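PDB 3EH7: 4-hydroxybutyrate CoA-transferase from Porphyromonas gingivalis, which probably transfers coenzyme A between carboxylic acids such as acetate and 4-hydroxybutyrate. Local coordinates for residues E158-M163 with M182-I187; E29-S34 with V57-M62. All coordinates share one frame; numbering follows the deposited sequence.

Interaction 1. Residues E158-M163 with M182-I187; sequences EINRQM and MADYPI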
loop_
_atom_site.group_PDB
_atom_site.type_symbol
_atom_site.label_atom_id
_atom_site.label_comp_id
_atom_site.label_asym_id
_atom_site.label_seq_id
_atom_site.Cartn_x
_atom_site.Cartn_y
_atom_site.Cartn_z
ATOM N N GLU A 158 13.626 -28.512 -16.048
ATOM C CA GLU A 158 13.074 -29.111 -17.263
ATOM C C GLU A 158 13.615 -28.335 -18.449
ATOM O O GLU A 158 13.133 -27.236 -18.736
ATOM C CB GLU A 158 11.540 -29.071 -17.242
ATOM C CG GLU A 158 10.888 -29.771 -18.420
ATOM C CD GLU A 158 9.409 -30.063 -18.205
ATOM O OE1 GLU A 158 9.068 -30.722 -17.203
ATOM O OE2 GLU A 158 8.591 -29.633 -19.042
ATOM N N ILE A 159 14.623 -28.884 -19.118
ATOM C CA ILE A 159 15.279 -28.174 -20.213
ATOM C C ILE A 159 14.572 -28.458 -21.543
ATOM O O ILE A 159 14.656 -29.544 -22.115
ATOM C CB ILE A 159 16.790 -28.501 -20.308
ATOM C CG1 ILE A 159 17.477 -28.162 -18.987
ATOM C CG2 ILE A 159 17.431 -27.721 -21.430
ATOM C CD1 ILE A 159 19.022 -28.172 -19.064
ATOM N N ASN A 160 13.861 -27.450 -22.021
ATOM C CA ASN A 160 13.067 -27.581 -23.227
ATOM C C ASN A 160 13.782 -26.905 -24.408
ATOM O O ASN A 160 14.172 -25.724 -24.347
ATOM C CB ASN A 160 11.683 -26.981 -22.956
ATOM C CG ASN A 160 10.723 -27.075 -24.139
ATOM O OD1 ASN A 160 11.014 -27.648 -25.202
ATOM N ND2 ASN A 160 9.549 -26.479 -23.947
ATOM N N ARG A 161 13.945 -27.654 -25.482
ATOM C CA ARG A 161 14.611 -27.109 -26.670
ATOM C C ARG A 161 13.855 -25.891 -27.185
ATOM O O ARG A 161 14.438 -25.039 -27.851
ATOM C CB ARG A 161 14.709 -28.121 -27.813
ATOM C CG ARG A 161 15.182 -29.532 -27.479
ATOM C CD ARG A 161 16.344 -29.583 -26.574
ATOM N NE ARG A 161 17.053 -30.858 -26.654
ATOM C CZ ARG A 161 16.592 -32.033 -26.236
ATOM N NH1 ARG A 161 17.342 -33.115 -26.393
ATOM N NH2 ARG A 161 15.396 -32.148 -25.660
ATOM N N GLN A 162 12.563 -25.816 -26.876
ATOM C CA GLN A 162 11.727 -24.736 -27.380
ATOM C C GLN A 162 11.519 -23.598 -26.391
ATOM O O GLN A 162 10.860 -22.622 -26.735
ATOM C CB GLN A 162 10.394 -25.299 -27.881
ATOM C CG GLN A 162 10.585 -26.285 -29.017
ATOM C CD GLN A 162 9.313 -26.616 -29.747
ATOM O OE1 GLN A 162 8.512 -25.724 -30.028
ATOM N NE2 GLN A 162 9.113 -27.908 -30.068
HETATM N N MSE A 163 12.071 -23.702 -25.180
HETATM C CA MSE A 163 12.041 -22.573 -24.257
HETATM C C MSE A 163 13.089 -21.553 -24.699
HETATM O O MSE A 163 14.286 -21.881 -24.809
HETATM C CB MSE A 163 12.333 -22.997 -22.835
HETATM C CG MSE A 163 12.384 -21.810 -21.878
HETATM SE SE MSE A 163 10.629 -21.043 -21.577
HETATM C CE MSE A 163 10.483 -21.518 -19.714
HETATM N N MSE A 182 14.944 -33.690 -19.855
HETATM C CA MSE A 182 14.979 -33.116 -21.203
HETATM C C MSE A 182 13.572 -33.063 -21.824
HETATM O O MSE A 182 12.726 -33.925 -21.569
HETATM C CB MSE A 182 15.969 -33.873 -22.121
HETATM C CG MSE A 182 17.462 -33.861 -21.659
HETATM SE SE MSE A 182 18.154 -32.109 -21.239
HETATM C CE MSE A 182 17.879 -31.323 -23.026
ATOM N N ALA A 183 13.316 -32.039 -22.627
ATOM C CA ALA A 183 12.024 -31.920 -23.305
ATOM C C ALA A 183 12.114 -31.182 -24.651
ATOM O O ALA A 183 13.107 -30.523 -24.958
ATOM C CB ALA A 183 11.031 -31.254 -22.398
ATOM N N ASP A 184 11.057 -31.300 -25.449
ATOM C CA ASP A 184 10.965 -30.579 -26.723
ATOM C C ASP A 184 9.493 -30.392 -27.088
ATOM O O ASP A 184 8.855 -31.272 -27.648
ATOM C CB ASP A 184 11.734 -31.338 -27.815
ATOM C CG ASP A 184 11.809 -30.568 -29.142
ATOM O OD1 ASP A 184 11.453 -29.367 -29.177
ATOM O OD2 ASP A 184 12.225 -31.187 -30.153
ATOM N N TYR A 185 8.929 -29.256 -26.725
ATOM C CA TYR A 185 7.506 -29.067 -26.941
ATOM C C TYR A 185 7.229 -27.588 -26.941
ATOM O O TYR A 185 7.947 -26.839 -26.296
ATOM C CB TYR A 185 6.655 -29.791 -25.875
ATOM C CG TYR A 185 6.878 -29.324 -24.451
ATOM C CD1 TYR A 185 6.421 -28.073 -24.021
ATOM C CD2 TYR A 185 7.549 -30.121 -23.534
ATOM C CE1 TYR A 185 6.633 -27.627 -22.728
ATOM C CE2 TYR A 185 7.782 -29.681 -22.232
ATOM C CZ TYR A 185 7.326 -28.429 -21.831
ATOM O OH TYR A 185 7.524 -27.967 -20.536
ATOM N N PRO A 186 6.201 -27.166 -27.685
ATOM C CA PRO A 186 5.884 -25.762 -27.693
ATOM C C PRO A 186 5.363 -25.332 -26.323
ATOM O O PRO A 186 4.539 -26.018 -25.722
ATOM C CB PRO A 186 4.802 -25.646 -28.777
ATOM C CG PRO A 186 4.222 -27.018 -28.881
ATOM C CD PRO A 186 5.396 -27.920 -28.668
ATOM N N ILE A 187 5.852 -24.216 -25.811
ATOM C CA ILE A 187 5.377 -23.762 -24.506
ATOM C C ILE A 187 3.933 -23.259 -24.667
ATOM O O ILE A 187 3.472 -23.102 -25.792
ATOM C CB ILE A 187 6.321 -22.720 -23.884
ATOM C CG1 ILE A 187 6.299 -21.401 -24.646
ATOM C CG2 ILE A 187 7.773 -23.273 -23.830
ATOM C CD1 ILE A 187 7.175 -20.317 -23.958
#

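Interaction 2. Residues E29-S34 with V57-M62; sequences ERVALS and VEIYHM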
loop_
_atom_site.group_PDB
_atom_site.type_symbol
_atom_site.label_atom_id
_atom_site.label_comp_id
_atom_site.label_asym_id
_atom_site.label_seq_id
_atom_site.Cartn_x
_atom_site.Cartn_y
_atom_site.Cartn_z
ATOM N N GLU A 29 5.201 -32.086 1.033
ATOM C CA GLU A 29 6.133 -31.046 0.582
ATOM C C GLU A 29 5.396 -29.984 -0.233
ATOM O O GLU A 29 4.303 -30.231 -0.752
ATOM C CB GLU A 29 7.299 -31.654 -0.211
ATOM C CG GLU A 29 8.372 -32.323 0.695
ATOM C CD GLU A 29 9.555 -32.857 -0.077
ATOM O OE1 GLU A 29 9.438 -33.021 -1.321
ATOM O OE2 GLU A 29 10.616 -33.128 0.548
ATOM N N ARG A 30 5.946 -28.782 -0.279
ATOM C CA ARG A 30 5.426 -27.745 -1.161
ATOM C C ARG A 30 6.305 -27.660 -2.408
ATOM O O ARG A 30 7.527 -27.547 -2.314
ATOM C CB ARG A 30 5.362 -26.391 -0.476
ATOM C CG ARG A 30 4.596 -25.385 -1.298
ATOM C CD ARG A 30 4.666 -23.971 -0.770
ATOM N NE ARG A 30 3.607 -23.662 0.186
ATOM C CZ ARG A 30 3.727 -23.787 1.501
ATOM N NH1 ARG A 30 4.856 -24.252 2.040
ATOM N NH2 ARG A 30 2.709 -23.477 2.287
ATOM N N VAL A 31 5.668 -27.718 -3.571
ATOM C CA VAL A 31 6.367 -27.760 -4.853
ATOM C C VAL A 31 5.991 -26.506 -5.598
ATOM O O VAL A 31 4.808 -26.251 -5.777
ATOM C CB VAL A 31 5.906 -28.973 -5.682
ATOM C CG1 VAL A 31 6.665 -29.048 -6.994
ATOM C CG2 VAL A 31 6.060 -30.245 -4.886
ATOM N N ALA A 32 6.989 -25.710 -5.990
ATOM C CA ALA A 32 6.769 -24.510 -6.789
ATOM C C ALA A 32 7.051 -24.859 -8.248
ATOM O O ALA A 32 7.962 -25.636 -8.533
ATOM C CB ALA A 32 7.676 -23.397 -6.328
ATOM N N LEU A 33 6.249 -24.324 -9.160
ATOM C CA LEU A 33 6.401 -24.583 -10.595
ATOM C C LEU A 33 6.659 -23.289 -11.264
ATOM O O LEU A 33 6.144 -22.285 -10.815
ATOM C CB LEU A 33 5.114 -25.148 -11.199
ATOM C CG LEU A 33 4.569 -26.481 -10.682
ATOM C CD1 LEU A 33 3.321 -26.828 -11.457
ATOM C CD2 LEU A 33 5.598 -27.567 -10.816
ATOM N N SER A 34 7.415 -23.311 -12.359
ATOM C CA SER A 34 7.516 -22.126 -13.211
ATOM C C SER A 34 6.138 -21.568 -13.526
ATOM O O SER A 34 5.194 -22.315 -13.797
ATOM C CB SER A 34 8.243 -22.415 -14.535
ATOM O OG SER A 34 9.617 -22.641 -14.382
ATOM N N VAL A 57 0.955 -33.389 -0.853
ATOM C CA VAL A 57 1.760 -32.435 -1.647
ATOM C C VAL A 57 0.994 -31.164 -2.042
ATOM O O VAL A 57 -0.103 -31.222 -2.582
ATOM C CB VAL A 57 2.321 -33.069 -2.938
ATOM C CG1 VAL A 57 3.228 -32.100 -3.651
ATOM C CG2 VAL A 57 3.064 -34.334 -2.613
ATOM N N GLU A 58 1.618 -30.016 -1.801
ATOM C CA GLU A 58 1.007 -28.718 -2.040
ATOM C C GLU A 58 1.683 -28.031 -3.212
ATOM O O GLU A 58 2.890 -27.821 -3.173
ATOM C CB GLU A 58 1.198 -27.887 -0.783
ATOM C CG GLU A 58 0.527 -26.542 -0.791
ATOM C CD GLU A 58 0.436 -25.935 0.611
ATOM O OE1 GLU A 58 0.219 -26.682 1.596
ATOM O OE2 GLU A 58 0.570 -24.707 0.717
ATOM N N ILE A 59 0.940 -27.702 -4.264
ATOM C CA ILE A 59 1.541 -27.022 -5.404
ATOM C C ILE A 59 1.411 -25.546 -5.158
ATOM O O ILE A 59 0.308 -25.057 -4.952
ATOM C CB ILE A 59 0.884 -27.372 -6.747
ATOM C CG1 ILE A 59 1.024 -28.871 -7.067
ATOM C CG2 ILE A 59 1.514 -26.584 -7.852
ATOM C CD1 ILE A 59 2.423 -29.370 -7.194
ATOM N N TYR A 60 2.532 -24.832 -5.145
ATOM C CA TYR A 60 2.477 -23.378 -5.032
ATOM C C TYR A 60 2.504 -22.806 -6.427
ATOM O O TYR A 60 3.447 -23.054 -7.165
ATOM C CB TYR A 60 3.634 -22.816 -4.183
ATOM C CG TYR A 60 3.560 -21.316 -4.051
ATOM C CD1 TYR A 60 2.702 -20.723 -3.148
ATOM C CD2 TYR A 60 4.296 -20.498 -4.882
ATOM C CE1 TYR A 60 2.601 -19.347 -3.056
ATOM C CE2 TYR A 60 4.198 -19.137 -4.806
ATOM C CZ TYR A 60 3.358 -18.567 -3.883
ATOM O OH TYR A 60 3.273 -17.203 -3.810
ATOM N N HIS A 61 1.473 -22.034 -6.777
ATOM C CA HIS A 61 1.343 -21.417 -8.094
ATOM C C HIS A 61 0.572 -20.099 -7.955
ATOM O O HIS A 61 0.033 -19.794 -6.894
ATOM C CB HIS A 61 0.597 -22.346 -9.043
ATOM C CG HIS A 61 -0.831 -22.566 -8.649
ATOM N ND1 HIS A 61 -1.809 -21.618 -8.861
ATOM C CD2 HIS A 61 -1.433 -23.594 -8.011
ATOM C CE1 HIS A 61 -2.956 -22.058 -8.381
ATOM N NE2 HIS A 61 -2.753 -23.252 -7.853
HETATM N N MSE A 62 0.533 -19.311 -9.023
HETATM C CA MSE A 62 -0.219 -18.066 -9.000
HETATM C C MSE A 62 -1.138 -17.981 -10.190
HETATM O O MSE A 62 -1.266 -16.935 -10.792
HETATM C CB MSE A 62 0.726 -16.891 -9.003
HETATM C CG MSE A 62 1.569 -16.861 -7.800
HETATM SE SE MSE A 62 2.668 -15.264 -7.782
HETATM C CE MSE A 62 3.696 -15.807 -6.333
HETATM O O HOH W 1 1.078 -23.565 -1.442
#

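Interaction 1. Residues E158-M163 with M182-I187
Asn160 and Tyr185 grip each other where two parallel strands end, Asn160 closing one strand and Tyr185 lying just beyond the other. From CB, which lies 4.4 Å from Ala183 CB, the Asn160 side chain runs with CG anti to the backbone N (chi1 -179°), bringing the amide against the 184-185 backbone. OD1 takes Tyr185 N and Gln162 N from opposite faces of its plane, the second bond closing an Asx turn. ND2 gives a bond to Tyr185 O at 2.9 Å, lying in the amide plane, and another to Gln126; it also sits 3.3 Å above the Tyr185 ring, toward the rim. At that ring's edge, Tyr185 OH donates a very short bond to Glu158 OE2, an oxygen that also receives Ser42 N. Ala183 O is held from opposite faces by Arg161 N and Arg161 NH2, while Met182 CE lies over one face of the guanidinium, 3.5 Å above its centre. Gln162 NE2 reaches Asp184 OD1 from above the carboxylate plane at 2.9 Å. The bridges Ile159-Met182 and Asn160-Ala183, followed by a type I turn from Asn160 to Met163, lie at the C-terminal ends of two neighbouring strands of a parallel, Rossmann-like sheet.

Interaction 2. Residues E29-S34 with V57-M62
Strands 30-33 and 58-60 run parallel, their axes 4.6 Å apart at closest approach and their directions 32° apart, with bridges Arg30-Glu58, Val31-Ile59 and Ala32-Tyr60. With helix 41-49 between them in the chain, they form a beta-alpha-beta unit of the Rossmann-like N-terminal domain. Glu29 O accepts from Glu58 N with an N-H...O angle of 176°, Glu58 O from Val31 N, and Val31 O from Tyr60 N, so Val31 uses both its N-H and its carbonyl toward the neighbouring strand. On the face carrying Val31 and Ile59, the contact is apolar: Val31 CG2 meets Val57 CG1 at 3.6 Å, Val31 CB meets Ile59 CD1 at 3.8 Å, and Leu33 CD1 touches Ile59 CG2. Helix 41-49 covers this face, Leu47 against Ile59 and Val44 against Leu33. The face of Arg30, Glu58 and Tyr60 is more polar. Arg30 and Glu58 lie alongside each other, pointing the same way, with guanidinium and carboxylate planes steeply inclined; Arg30 CD rests 3.7 Å from Tyr60 CB. A bend at chi3 (-89°) turns the guanidinium out of the line of the extended chain, and NH1 is taken up by His119 O. NH2 forms a salt bridge with Glu58 OE2 at 2.9 Å, while a water accepts from Arg30 NE at 3.0 Å and donates to that same Glu58 OE2.

Both contacts belong to one six-stranded parallel sheet, ordered 15-16, 179-183, 154-160, 122-127, 30-33, 58-60. Interaction 2 pairs the last two strands in this order and is complete before interaction 1 begins along the chain; strand 122-127 separates the two pairs, bonding through its backbone to strand 30-33 on one side and strand 154-160 on the other. Their centres are 20 Å apart and their nearest atoms about 6 Å, without touching. Helix 41-49, which links the strands of interaction 2, also packs against interaction 1 through Ser42. The two contacts thus join neighbouring strands on either side of strand 122-127 in the N-terminal domain.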